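Local coordinates for protein ribose 5-phosphate isomerase (Trypanosoma cruzi, PDB 3M1P) that probably interconverts ribose 5-phosphate and ribulose 5-phosphate as a type B isomerase, and assembles from four copies of one chain, at residues I7-D10 and H11-A15; I21-V24 and K25-G28; V117-I120 and R121-I124; I123-T126 and F127-P131. The protein carries 1 engineered substitution. All blocks are in the same frame, centred on the assembly; numbering follows the deposited sequence.

How the contacts relate
Contact 1 (7-10 with 11-15) lies where strand 3-9 gives way to helix 11-14, with a phosphate ion, perhaps from the crystallisation liquor, about 3 Å from the His11 side chain (nearest atoms). Contact 2 (21-24 with 25-28) covers the end of helix 17-26 and the turn after it; Ile7 CD1 of contact 1 packs on Val24 CG2 at 3.8 Å. Contacts 3 (117-120 with 121-124) and 4 (123-126 with 127-131) follow each other along helix 117-129 and share Ile123 and Ile124. Contact 2 lies alongside both, centres about 10 Å away, tied by a salt bridge from Glu26 OE2 to Arg121 NH2 (2.4 Å, doubtfully short) and a probable hydrogen bond from Gln129 NE2 to Ala27 O (2.8 Å).

Contact 1: residues I7-D10 and H11-A15; sequences IGTD and HPAFA
At the C-terminal end of strand 3-9, in the parallel sheet, the chain turns at Asp10 into the short helix 11-14, and Asp10 and Thr9 pack against its first turn. CG of Asp10 sits between its own N and carbonyl carbon (chi1 66°), which brings the carboxylate against the CD-CG side of Pro12: OD1 approaches CD at 3.3 Å, the two side chains crossing at a slant. OD1 also lies 4.0 Å from Ala13 CB and has no hydrogen-bonding partner in the model, although it is buried here. OD2 takes a hydrogen bond from a water at 3.2 Å, and that water makes a weaker one to His11 NE2. The CD of Pro12 stands 3.1 Å above one face of the His11 imidazole, displaced to its rim. Thr9 faces the helix: its CB meets Ala13 CB at 3.8 Å, while OG1 donates forward to the carbonyl O of the next residue, Asp10, at 3.0 Å. Beyond, His11 touches Ser43 of its own chain and Arg141 of the second subunit, and Phe14 stacks on His17. The phosphate ion near His11 is consistent with a pocket at the C-terminal strand ends, where Rossmann-like folds place their active sites.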
ATOM      1  N   ILE A   7     -14.256 -19.003   5.417  1.00 16.57           N
ATOM      2  CA  ILE A   7     -13.819 -18.217   4.272  1.00 16.88           C
ATOM      3  C   ILE A   7     -15.001 -17.873   3.366  1.00 17.70           C
ATOM      4  O   ILE A   7     -15.776 -18.754   2.985  1.00 18.32           O
ATOM      5  CB  ILE A   7     -12.701 -18.949   3.459  1.00 16.73           C
ATOM      6  CG1 ILE A   7     -11.471 -19.218   4.339  1.00 16.26           C
ATOM      7  CG2 ILE A   7     -12.335 -18.140   2.194  1.00 15.99           C
ATOM      8  CD1 ILE A   7     -10.560 -20.357   3.849  1.00 16.43           C
ATOM      9  N   GLY A   8     -15.142 -16.591   3.030  1.00 18.20           N
ATOM     10  CA  GLY A   8     -16.132 -16.158   2.038  1.00 18.68           C
ATOM     11  C   GLY A   8     -15.517 -15.263   0.974  1.00 19.44           C
ATOM     12  O   GLY A   8     -14.491 -14.627   1.212  1.00 19.07           O
ATOM     13  N   THR A   9     -16.129 -15.236  -0.207  1.00 20.43           N
ATOM     14  CA  THR A   9     -15.722 -14.335  -1.293  1.00 21.83           C
ATOM     15  C   THR A   9     -16.953 -13.841  -2.048  1.00 22.90           C
ATOM     16  O   THR A   9     -18.061 -14.359  -1.851  1.00 23.01           O
ATOM     17  CB  THR A   9     -14.747 -15.012  -2.334  1.00 21.52           C
ATOM     18  OG1 THR A   9     -15.473 -15.898  -3.192  1.00 22.26           O
ATOM     19  CG2 THR A   9     -13.635 -15.779  -1.668  1.00 20.72           C
ATOM     20  N   ASP A  10     -16.766 -12.838  -2.898  1.00 24.11           N
ATOM     21  CA  ASP A  10     -17.735 -12.575  -3.960  1.00 25.69           C
ATOM     22  C   ASP A  10     -17.171 -13.106  -5.290  1.00 26.21           C
ATOM     23  O   ASP A  10     -16.219 -13.892  -5.278  1.00 26.30           O
ATOM     24  CB  ASP A  10     -18.169 -11.099  -4.005  1.00 25.77           C
ATOM     25  CG  ASP A  10     -17.048 -10.154  -4.392  1.00 28.11           C
ATOM     26  OD1 ASP A  10     -15.865 -10.573  -4.440  1.00 28.25           O
ATOM     27  OD2 ASP A  10     -17.372  -8.972  -4.667  1.00 31.43           O
ATOM     28  N   HIS A  11     -17.753 -12.699  -6.415  1.00 27.06           N
ATOM     29  CA  HIS A  11     -17.397 -13.269  -7.721  1.00 28.33           C
ATOM     30  C   HIS A  11     -15.939 -13.077  -8.173  1.00 28.68           C
ATOM     31  O   HIS A  11     -15.293 -14.068  -8.497  1.00 29.08           O
ATOM     32  CB  HIS A  11     -18.386 -12.838  -8.818  1.00 28.82           C
ATOM     33  CG  HIS A  11     -18.869 -11.427  -8.674  1.00 31.14           C
ATOM     34  ND1 HIS A  11     -18.681 -10.472  -9.652  1.00 33.26           N
ATOM     35  CD2 HIS A  11     -19.507 -10.803  -7.655  1.00 32.41           C
ATOM     36  CE1 HIS A  11     -19.189  -9.323  -9.242  1.00 34.28           C
ATOM     37  NE2 HIS A  11     -19.698  -9.498  -8.034  1.00 34.73           N
ATOM     38  N   PRO A  12     -15.412 -11.819  -8.189  1.00 28.94           N
ATOM     39  CA  PRO A  12     -14.039 -11.664  -8.675  1.00 29.03           C
ATOM     40  C   PRO A  12     -12.983 -12.394  -7.830  1.00 28.97           C
ATOM     41  O   PRO A  12     -11.972 -12.856  -8.379  1.00 29.34           O
ATOM     42  CB  PRO A  12     -13.808 -10.147  -8.639  1.00 29.32           C
ATOM     43  CG  PRO A  12     -14.807  -9.610  -7.687  1.00 29.37           C
ATOM     44  CD  PRO A  12     -15.988 -10.520  -7.773  1.00 28.87           C
ATOM     45  N   ALA A  13     -13.226 -12.503  -6.522  1.00 28.41           N
ATOM     46  CA  ALA A  13     -12.314 -13.184  -5.598  1.00 27.51           C
ATOM     47  C   ALA A  13     -12.488 -14.705  -5.589  1.00 27.45           C
ATOM     48  O   ALA A  13     -11.693 -15.422  -4.977  1.00 26.87           O
ATOM     49  CB  ALA A  13     -12.476 -12.632  -4.199  1.00 27.59           C
ATOM     50  N   PHE A  14     -13.533 -15.197  -6.259  1.00 27.70           N
ATOM     51  CA  PHE A  14     -13.729 -16.642  -6.409  1.00 27.70           C
ATOM     52  C   PHE A  14     -12.516 -17.323  -7.063  1.00 27.23           C
ATOM     53  O   PHE A  14     -12.111 -18.407  -6.659  1.00 27.27           O
ATOM     54  CB  PHE A  14     -15.020 -16.970  -7.179  1.00 28.30           C
ATOM     55  CG  PHE A  14     -15.152 -18.427  -7.532  1.00 28.91           C
ATOM     56  CD1 PHE A  14     -15.566 -19.350  -6.577  1.00 29.92           C
ATOM     57  CD2 PHE A  14     -14.810 -18.881  -8.806  1.00 30.83           C
ATOM     58  CE1 PHE A  14     -15.666 -20.709  -6.894  1.00 30.48           C
ATOM     59  CE2 PHE A  14     -14.908 -20.231  -9.137  1.00 30.72           C
ATOM     60  CZ  PHE A  14     -15.336 -21.144  -8.173  1.00 30.72           C
ATOM     61  N   ALA A  15     -11.923 -16.672  -8.055  1.00 27.37           N
ATOM     62  CA  ALA A  15     -10.725 -17.202  -8.729  1.00 27.17           C
ATOM     63  C   ALA A  15      -9.570 -17.562  -7.774  1.00 26.82           C
ATOM     64  O   ALA A  15      -8.683 -18.347  -8.126  1.00 26.72           O
ATOM     65  CB  ALA A  15     -10.244 -16.220  -9.803  1.00 27.67           C
TER
HETATM   66  O   HOH W   1     -20.578  -8.559  -4.779  1.00 27.58           O

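Contact 2: residues I21-V24 and K25-G28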
ATOM      1  N   ILE A  21      -7.888 -20.887   0.992  1.00 19.83           N
ATOM      2  CA  ILE A  21      -7.906 -22.157   1.738  1.00 20.30           C
ATOM      3  C   ILE A  21      -6.471 -22.574   2.087  1.00 19.74           C
ATOM      4  O   ILE A  21      -6.152 -22.837   3.251  1.00 19.36           O
ATOM      5  CB  ILE A  21      -8.647 -23.289   0.950  1.00 20.00           C
ATOM      6  CG1 ILE A  21     -10.143 -22.983   0.850  1.00 20.54           C
ATOM      7  CG2 ILE A  21      -8.408 -24.664   1.602  1.00 21.06           C
ATOM      8  CD1 ILE A  21     -10.897 -23.798  -0.210  1.00 20.74           C
ATOM      9  N   LEU A  22      -5.609 -22.581   1.072  1.00 19.62           N
ATOM     10  CA  LEU A  22      -4.194 -22.878   1.256  1.00 19.85           C
ATOM     11  C   LEU A  22      -3.492 -21.929   2.243  1.00 19.26           C
ATOM     12  O   LEU A  22      -2.761 -22.388   3.119  1.00 19.37           O
ATOM     13  CB  LEU A  22      -3.471 -22.909  -0.101  1.00 19.87           C
ATOM     14  CG  LEU A  22      -1.969 -23.210  -0.073  1.00 20.88           C
ATOM     15  CD1 LEU A  22      -1.689 -24.596   0.522  1.00 23.02           C
ATOM     16  CD2 LEU A  22      -1.313 -23.069  -1.462  1.00 21.06           C
ATOM     17  N   TYR A  23      -3.717 -20.618   2.120  1.00 18.77           N
ATOM     18  CA  TYR A  23      -3.037 -19.644   3.016  1.00 18.54           C
ATOM     19  C   TYR A  23      -3.399 -19.845   4.498  1.00 18.32           C
ATOM     20  O   TYR A  23      -2.562 -19.643   5.390  1.00 18.23           O
ATOM     21  CB  TYR A  23      -3.286 -18.180   2.589  1.00 17.73           C
ATOM     22  CG  TYR A  23      -2.914 -17.872   1.144  1.00 18.00           C
ATOM     23  CD1 TYR A  23      -1.891 -18.587   0.493  1.00 17.36           C
ATOM     24  CD2 TYR A  23      -3.577 -16.875   0.427  1.00 16.64           C
ATOM     25  CE1 TYR A  23      -1.548 -18.318  -0.820  1.00 18.58           C
ATOM     26  CE2 TYR A  23      -3.236 -16.594  -0.892  1.00 17.99           C
ATOM     27  CZ  TYR A  23      -2.219 -17.323  -1.512  1.00 18.40           C
ATOM     28  OH  TYR A  23      -1.860 -17.066  -2.814  1.00 16.56           O
ATOM     29  N   VAL A  24      -4.644 -20.240   4.746  1.00 18.07           N
ATOM     30  CA  VAL A  24      -5.105 -20.543   6.101  1.00 18.28           C
ATOM     31  C   VAL A  24      -4.339 -21.747   6.664  1.00 18.73           C
ATOM     32  O   VAL A  24      -3.827 -21.701   7.787  1.00 18.21           O
ATOM     33  CB  VAL A  24      -6.640 -20.778   6.132  1.00 18.29           C
ATOM     34  CG1 VAL A  24      -7.083 -21.306   7.494  1.00 17.48           C
ATOM     35  CG2 VAL A  24      -7.379 -19.479   5.776  1.00 17.36           C
ATOM     36  N   LYS A  25      -4.243 -22.809   5.865  1.00 19.42           N
ATOM     37  CA  LYS A  25      -3.441 -23.976   6.241  1.00 20.50           C
ATOM     38  C   LYS A  25      -1.977 -23.608   6.472  1.00 20.59           C
ATOM     39  O   LYS A  25      -1.348 -24.125   7.395  1.00 20.43           O
ATOM     40  CB  LYS A  25      -3.554 -25.078   5.184  1.00 20.64           C
ATOM     41  CG  LYS A  25      -4.920 -25.719   5.120  1.00 21.43           C
ATOM     42  CD  LYS A  25      -5.004 -26.703   3.985  1.00 23.93           C
ATOM     43  CE  LYS A  25      -6.315 -27.454   4.053  1.00 25.88           C
ATOM     44  NZ  LYS A  25      -6.672 -27.969   2.709  1.00 28.93           N
ATOM     45  N   GLU A  26      -1.447 -22.696   5.656  1.00 21.07           N
ATOM     46  CA  GLU A  26      -0.036 -22.301   5.785  1.00 21.87           C
ATOM     47  C   GLU A  26       0.281 -21.616   7.108  1.00 21.69           C
ATOM     48  O   GLU A  26       1.406 -21.713   7.590  1.00 21.32           O
ATOM     49  CB  GLU A  26       0.411 -21.413   4.626  1.00 22.63           C
ATOM     50  CG  GLU A  26       0.460 -22.106   3.284  1.00 24.97           C
ATOM     51  CD  GLU A  26       1.264 -21.311   2.281  1.00 28.54           C
ATOM     52  OE1 GLU A  26       0.706 -20.890   1.245  1.00 28.23           O
ATOM     53  OE2 GLU A  26       2.467 -21.098   2.548  1.00 31.48           O
ATOM     54  N   ALA A  27      -0.713 -20.926   7.686  1.00 21.98           N
ATOM     55  CA  ALA A  27      -0.589 -20.326   9.022  1.00 22.38           C
ATOM     56  C   ALA A  27      -0.256 -21.343  10.118  1.00 22.95           C
ATOM     57  O   ALA A  27       0.317 -20.995  11.151  1.00 23.19           O
ATOM     58  CB  ALA A  27      -1.860 -19.556   9.378  1.00 22.44           C
ATOM     59  N   GLY A  28      -0.617 -22.602   9.886  1.00 24.14           N
ATOM     60  CA  GLY A  28      -0.371 -23.672  10.851  1.00 24.99           C
ATOM     61  C   GLY A  28      -1.418 -24.766  10.749  1.00 25.48           C
ATOM     62  O   GLY A  28      -2.546 -24.520  10.325  1.00 25.52           O
TER
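Glu26 N donates to Leu22 O at 2.9 Å, and one residue earlier Lys25 N reaches Ile21 O almost straight (N-H...O 170°, 3.2 Å). These i to i+4 bonds carry helix 17-26 towards its end, where they slacken: Ala27 N divides between Tyr23 O, at 3.2 Å, and a weak bond to Val24 O. Gly28 N still reaches Lys25 O, but Gly28 has left helical angles with a positive phi (151°).

Glu26 carries the main polar side-chain contact. With CG anti to its carbonyl carbon and the chain extended beyond it, OE1 comes to the edge of the Tyr23 ring, in its plane, 3.6 Å from CD1; ring and carboxylate planes are turned 57° apart. Leu22 flanks the same oxygen with its CG at 3.8 Å, crossing the glutamate at an angle. OE2 is committed to Arg121 of helix 117-129, and that salt bridge would favour the charged form of the acid. On another flank, Lys25 runs out alongside Ile21 in the same direction, NZ ending 3.9 Å from Ile21 CG2.

Val24 packs inward on Val5, Ile7 and Phe31, while Tyr23 lies against Val117 and Arg121 of helix 117-129. Such a helix, with an apolar face on the strands and a charged edge joined to the neighbouring helix 117-129, is typical of the alpha/beta/alpha layering of Rossmann-like folds.

Contact 3: residues V117-I120 and R121-I124; sequences VEVI and REII
The carbonyl O of Glu118 is gripped twice: by Glu122 N, 3.2 Å away and above the carbonyl plane (41° out of it), and by a water that donates to it at 2.7 Å. That water accepts from Arg121 NH1 at 3.1 Å, lying in the guanidinium plane at its edge. Arg121 is extended from CG to NE and runs side by side with Glu118, whose chain bends at chi2 (-55°) to bring OE1 to CD at 3.6 Å. OE1 stays out of the guanidinium plane, 4.5 Å from NE: the charges may attract weakly at this distance, without a salt bridge. Arg121 NH2 spends its bond on Glu26. Backbone bonds Arg121 N to Val117 O and Ile123 N to Val119 O are both 2.7 Å. On the buried face Val119 CG1 meets Ile123 CD1 at 3.9 Å and Ile120 CG2 meets Ile124 CD1 at 3.8 Å, both crossing at a slant. Glu122 bonds to His93 of the third subunit, whose Tyr94 packs against Glu118 and Val119. With Ile120 and Ile123 on strand 107-111 and Ile124 on helix 17-26, this helix flanks the sheet of a Rossmann-like fold and also lines a subunit interface.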
ATOM      1  N   VAL A 117      -1.850 -11.446  -4.577  1.00 14.57           N
ATOM      2  CA  VAL A 117      -2.048 -12.701  -3.823  1.00 14.79           C
ATOM      3  C   VAL A 117      -0.958 -12.986  -2.785  1.00 14.59           C
ATOM      4  O   VAL A 117      -1.257 -13.499  -1.714  1.00 15.00           O
ATOM      5  CB  VAL A 117      -2.293 -13.988  -4.724  1.00 15.11           C
ATOM      6  CG1 VAL A 117      -3.537 -13.836  -5.612  1.00 15.64           C
ATOM      7  CG2 VAL A 117      -1.088 -14.343  -5.574  1.00 13.56           C
ATOM      8  N   GLU A 118       0.295 -12.644  -3.073  1.00 14.70           N
ATOM      9  CA  GLU A 118       1.368 -12.937  -2.103  1.00 14.45           C
ATOM     10  C   GLU A 118       1.293 -12.052  -0.857  1.00 13.47           C
ATOM     11  O   GLU A 118       1.730 -12.465   0.212  1.00 13.01           O
ATOM     12  CB  GLU A 118       2.766 -12.886  -2.748  1.00 15.14           C
ATOM     13  CG  GLU A 118       3.057 -14.033  -3.759  1.00 16.98           C
ATOM     14  CD  GLU A 118       2.851 -15.414  -3.162  1.00 20.50           C
ATOM     15  OE1 GLU A 118       3.360 -15.677  -2.048  1.00 22.45           O
ATOM     16  OE2 GLU A 118       2.170 -16.232  -3.806  1.00 21.56           O
ATOM     17  N   VAL A 119       0.745 -10.844  -1.005  1.00 12.70           N
ATOM     18  CA  VAL A 119       0.482  -9.979   0.142  1.00 12.45           C
ATOM     19  C   VAL A 119      -0.766 -10.460   0.879  1.00 12.67           C
ATOM     20  O   VAL A 119      -0.808 -10.429   2.107  1.00 12.57           O
ATOM     21  CB  VAL A 119       0.391  -8.484  -0.260  1.00 12.71           C
ATOM     22  CG1 VAL A 119       0.043  -7.588   0.935  1.00 10.95           C
ATOM     23  CG2 VAL A 119       1.718  -8.037  -0.878  1.00 12.84           C
ATOM     24  N   ILE A 120      -1.764 -10.931   0.129  1.00 12.78           N
ATOM     25  CA  ILE A 120      -2.959 -11.516   0.734  1.00 12.68           C
ATOM     26  C   ILE A 120      -2.545 -12.719   1.571  1.00 13.01           C
ATOM     27  O   ILE A 120      -2.974 -12.861   2.716  1.00 13.22           O
ATOM     28  CB  ILE A 120      -4.037 -11.897  -0.325  1.00 12.61           C
ATOM     29  CG1 ILE A 120      -4.685 -10.629  -0.889  1.00 12.08           C
ATOM     30  CG2 ILE A 120      -5.111 -12.817   0.298  1.00 12.93           C
ATOM     31  CD1 ILE A 120      -5.631 -10.849  -2.102  1.00 12.17           C
ATOM     32  N   ARG A 121      -1.677 -13.555   0.999  1.00 13.15           N
ATOM     33  CA  ARG A 121      -1.076 -14.669   1.720  1.00 13.78           C
ATOM     34  C   ARG A 121      -0.460 -14.216   3.055  1.00 13.71           C
ATOM     35  O   ARG A 121      -0.770 -14.768   4.109  1.00 13.59           O
ATOM     36  CB  ARG A 121      -0.028 -15.374   0.846  1.00 13.47           C
ATOM     37  CG  ARG A 121       0.580 -16.600   1.533  1.00 13.92           C
ATOM     38  CD  ARG A 121       1.637 -17.291   0.669  1.00 14.67           C
ATOM     39  NE  ARG A 121       2.307 -18.342   1.436  1.00 19.41           N
ATOM     40  CZ  ARG A 121       3.335 -18.139   2.255  1.00 21.97           C
ATOM     41  NH1 ARG A 121       3.833 -16.922   2.415  1.00 22.87           N
ATOM     42  NH2 ARG A 121       3.864 -19.157   2.929  1.00 25.58           N
ATOM     43  N   GLU A 122       0.393 -13.190   2.990  1.00 13.79           N
ATOM     44  CA  GLU A 122       1.064 -12.638   4.146  1.00 13.47           C
ATOM     45  C   GLU A 122       0.067 -12.079   5.160  1.00 13.35           C
ATOM     46  O   GLU A 122       0.218 -12.289   6.368  1.00 13.39           O
ATOM     47  CB  GLU A 122       2.024 -11.536   3.693  1.00 14.22           C
ATOM     48  CG  GLU A 122       2.927 -10.980   4.784  1.00 14.83           C
ATOM     49  CD  GLU A 122       3.760  -9.824   4.287  1.00 16.22           C
ATOM     50  OE1 GLU A 122       3.178  -8.791   3.911  1.00 19.23           O
ATOM     51  OE2 GLU A 122       4.986  -9.956   4.247  1.00 17.26           O
ATOM     52  N   ILE A 123      -0.947 -11.367   4.663  1.00 13.25           N
ATOM     53  CA  ILE A 123      -2.016 -10.831   5.505  1.00 12.77           C
ATOM     54  C   ILE A 123      -2.735 -11.958   6.274  1.00 13.39           C
ATOM     55  O   ILE A 123      -2.887 -11.879   7.495  1.00 13.50           O
ATOM     56  CB  ILE A 123      -3.013 -10.004   4.670  1.00 12.94           C
ATOM     57  CG1 ILE A 123      -2.374  -8.689   4.218  1.00 11.89           C
ATOM     58  CG2 ILE A 123      -4.342  -9.727   5.432  1.00 11.74           C
ATOM     59  CD1 ILE A 123      -3.190  -7.982   3.149  1.00  8.40           C
ATOM     60  N   ILE A 124      -3.162 -13.002   5.565  1.00 13.44           N
ATOM     61  CA  ILE A 124      -3.919 -14.085   6.205  1.00 14.28           C
ATOM     62  C   ILE A 124      -3.085 -14.781   7.281  1.00 14.56           C
ATOM     63  O   ILE A 124      -3.553 -14.971   8.394  1.00 15.33           O
ATOM     64  CB  ILE A 124      -4.511 -15.081   5.158  1.00 14.24           C
ATOM     65  CG1 ILE A 124      -5.681 -14.408   4.436  1.00 13.83           C
ATOM     66  CG2 ILE A 124      -4.977 -16.408   5.822  1.00 14.09           C
ATOM     67  CD1 ILE A 124      -6.120 -15.125   3.184  1.00 14.83           C
TER
HETATM   68  O   HOH W   2       3.625 -14.148   1.157  1.00 20.06           O

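Contact 4: residues I123-T126 and F127-P131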
ATOM      1  N   ILE A 123      -0.947 -11.367   4.663  1.00 13.25           N
ATOM      2  CA  ILE A 123      -2.016 -10.831   5.505  1.00 12.77           C
ATOM      3  C   ILE A 123      -2.735 -11.958   6.274  1.00 13.39           C
ATOM      4  O   ILE A 123      -2.887 -11.879   7.495  1.00 13.50           O
ATOM      5  CB  ILE A 123      -3.013 -10.004   4.670  1.00 12.94           C
ATOM      6  CG1 ILE A 123      -2.374  -8.689   4.218  1.00 11.89           C
ATOM      7  CG2 ILE A 123      -4.342  -9.727   5.432  1.00 11.74           C
ATOM      8  CD1 ILE A 123      -3.190  -7.982   3.149  1.00  8.40           C
ATOM      9  N   ILE A 124      -3.162 -13.002   5.565  1.00 13.44           N
ATOM     10  CA  ILE A 124      -3.919 -14.085   6.205  1.00 14.28           C
ATOM     11  C   ILE A 124      -3.085 -14.781   7.281  1.00 14.56           C
ATOM     12  O   ILE A 124      -3.553 -14.971   8.394  1.00 15.33           O
ATOM     13  CB  ILE A 124      -4.511 -15.081   5.158  1.00 14.24           C
ATOM     14  CG1 ILE A 124      -5.681 -14.408   4.436  1.00 13.83           C
ATOM     15  CG2 ILE A 124      -4.977 -16.408   5.822  1.00 14.09           C
ATOM     16  CD1 ILE A 124      -6.120 -15.125   3.184  1.00 14.83           C
ATOM     17  N   ILE A 125      -1.833 -15.097   6.958  1.00 14.32           N
ATOM     18  CA  ILE A 125      -0.935 -15.756   7.900  1.00 14.25           C
ATOM     19  C   ILE A 125      -0.652 -14.898   9.129  1.00 13.66           C
ATOM     20  O   ILE A 125      -0.761 -15.375  10.256  1.00 13.66           O
ATOM     21  CB  ILE A 125       0.380 -16.225   7.189  1.00 14.85           C
ATOM     22  CG1 ILE A 125       0.067 -17.399   6.233  1.00 15.05           C
ATOM     23  CG2 ILE A 125       1.508 -16.525   8.225  1.00 14.71           C
ATOM     24  CD1 ILE A 125       1.115 -17.634   5.116  1.00 14.18           C
ATOM     25  N   THR A 126      -0.305 -13.632   8.909  1.00 12.97           N
ATOM     26  CA  THR A 126      -0.040 -12.706  10.002  1.00 12.87           C
ATOM     27  C   THR A 126      -1.262 -12.511  10.918  1.00 12.57           C
ATOM     28  O   THR A 126      -1.140 -12.516  12.137  1.00 12.26           O
ATOM     29  CB  THR A 126       0.430 -11.335   9.455  1.00 13.23           C
ATOM     30  OG1 THR A 126       1.512 -11.540   8.543  1.00 11.45           O
ATOM     31  CG2 THR A 126       0.865 -10.424  10.599  1.00 12.58           C
ATOM     32  N   PHE A 127      -2.428 -12.339  10.311  1.00 12.92           N
ATOM     33  CA  PHE A 127      -3.682 -12.211  11.034  1.00 13.63           C
ATOM     34  C   PHE A 127      -3.931 -13.423  11.943  1.00 14.51           C
ATOM     35  O   PHE A 127      -4.228 -13.266  13.123  1.00 14.30           O
ATOM     36  CB  PHE A 127      -4.816 -12.094  10.026  1.00 13.31           C
ATOM     37  CG  PHE A 127      -6.141 -11.777  10.634  1.00 13.75           C
ATOM     38  CD1 PHE A 127      -6.476 -10.470  10.940  1.00 11.55           C
ATOM     39  CD2 PHE A 127      -7.081 -12.796  10.866  1.00 14.64           C
ATOM     40  CE1 PHE A 127      -7.729 -10.169  11.488  1.00 13.05           C
ATOM     41  CE2 PHE A 127      -8.335 -12.506  11.407  1.00 14.09           C
ATOM     42  CZ  PHE A 127      -8.657 -11.194  11.729  1.00 11.42           C
ATOM     43  N   LEU A 128      -3.790 -14.626  11.389  1.00 15.48           N
ATOM     44  CA  LEU A 128      -4.102 -15.844  12.141  1.00 16.70           C
ATOM     45  C   LEU A 128      -3.087 -16.123  13.241  1.00 17.22           C
ATOM     46  O   LEU A 128      -3.463 -16.553  14.333  1.00 17.39           O
ATOM     47  CB  LEU A 128      -4.257 -17.050  11.208  1.00 16.19           C
ATOM     48  CG  LEU A 128      -5.464 -16.986  10.270  1.00 16.44           C
ATOM     49  CD1 LEU A 128      -5.432 -18.109   9.253  1.00 14.46           C
ATOM     50  CD2 LEU A 128      -6.786 -16.986  11.057  1.00 15.07           C
ATOM     51  N   GLN A 129      -1.819 -15.825  12.963  1.00 18.02           N
ATOM     52  CA  GLN A 129      -0.714 -16.106  13.900  1.00 18.60           C
ATOM     53  C   GLN A 129      -0.482 -15.062  14.996  1.00 19.46           C
ATOM     54  O   GLN A 129       0.080 -15.393  16.039  1.00 19.87           O
ATOM     55  CB  GLN A 129       0.592 -16.321  13.134  1.00 18.37           C
ATOM     56  CG  GLN A 129       0.646 -17.615  12.304  1.00 17.31           C
ATOM     57  CD  GLN A 129       1.974 -17.787  11.577  1.00 18.69           C
ATOM     58  OE1 GLN A 129       2.815 -16.883  11.579  1.00 18.06           O
ATOM     59  NE2 GLN A 129       2.163 -18.946  10.932  1.00 17.70           N
ATOM     60  N   THR A 130      -0.893 -13.810  14.765  1.00 20.08           N
ATOM     61  CA  THR A 130      -0.628 -12.724  15.714  1.00 20.64           C
ATOM     62  C   THR A 130      -1.645 -12.723  16.854  1.00 21.10           C
ATOM     63  O   THR A 130      -2.840 -12.649  16.603  1.00 21.29           O
ATOM     64  CB  THR A 130      -0.632 -11.326  15.017  1.00 20.91           C
ATOM     65  OG1 THR A 130       0.236 -11.351  13.875  1.00 20.80           O
ATOM     66  CG2 THR A 130      -0.176 -10.245  15.969  1.00 19.24           C
ATOM     67  N   PRO A 131      -1.173 -12.823  18.111  1.00 21.86           N
ATOM     68  CA  PRO A 131      -2.109 -12.818  19.245  1.00 22.46           C
ATOM     69  C   PRO A 131      -2.636 -11.435  19.584  1.00 23.02           C
ATOM     70  O   PRO A 131      -1.988 -10.432  19.278  1.00 22.87           O
ATOM     71  CB  PRO A 131      -1.249 -13.331  20.413  1.00 22.62           C
ATOM     72  CG  PRO A 131       0.167 -12.898  20.060  1.00 22.56           C
ATOM     73  CD  PRO A 131       0.236 -12.999  18.540  1.00 21.61           C
TER
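Thr126 and Thr130 lie side by side, pointing the same way, with Thr126 CG2 3.5 Å from Thr130 OG1. Thr130 reaches the carbonyl O of Thr126 with two donors, OG1 at 2.5 Å, unusually short and doubtful, and N at 2.9 Å, from opposite faces of the carbonyl plane; OG1 is tilted 32° out of that plane. A chi1 of -51° places Thr130 OG1 anti to the carbonyl carbon and back toward Thr126. Thr126 OG1 does the same one turn earlier, bonding to Glu122 O. At Thr130 the chain leaves helical angles, and helix 117-129, packed on the parallel sheet of a Rossmann-like domain, ends here. On the neighbouring flank of the helix, Gln129 runs alongside Ile125: its amide carbon CD lies 3.6 Å from Ile125 CG2, while NE2 is held by Ala27 O at the end of helix 17-26. Leu128 likewise parallels Ile124, with CD1 3.9 Å from Ile124 CG2, and leans on Val24 and Ala27. Phe127, its CG anti to N (chi1 -172°), points its ring away from Ile123, to Val108 of strand 107-111 and to Ser99 and Arg100, while its CB rests 3.2 Å from Ile123 O.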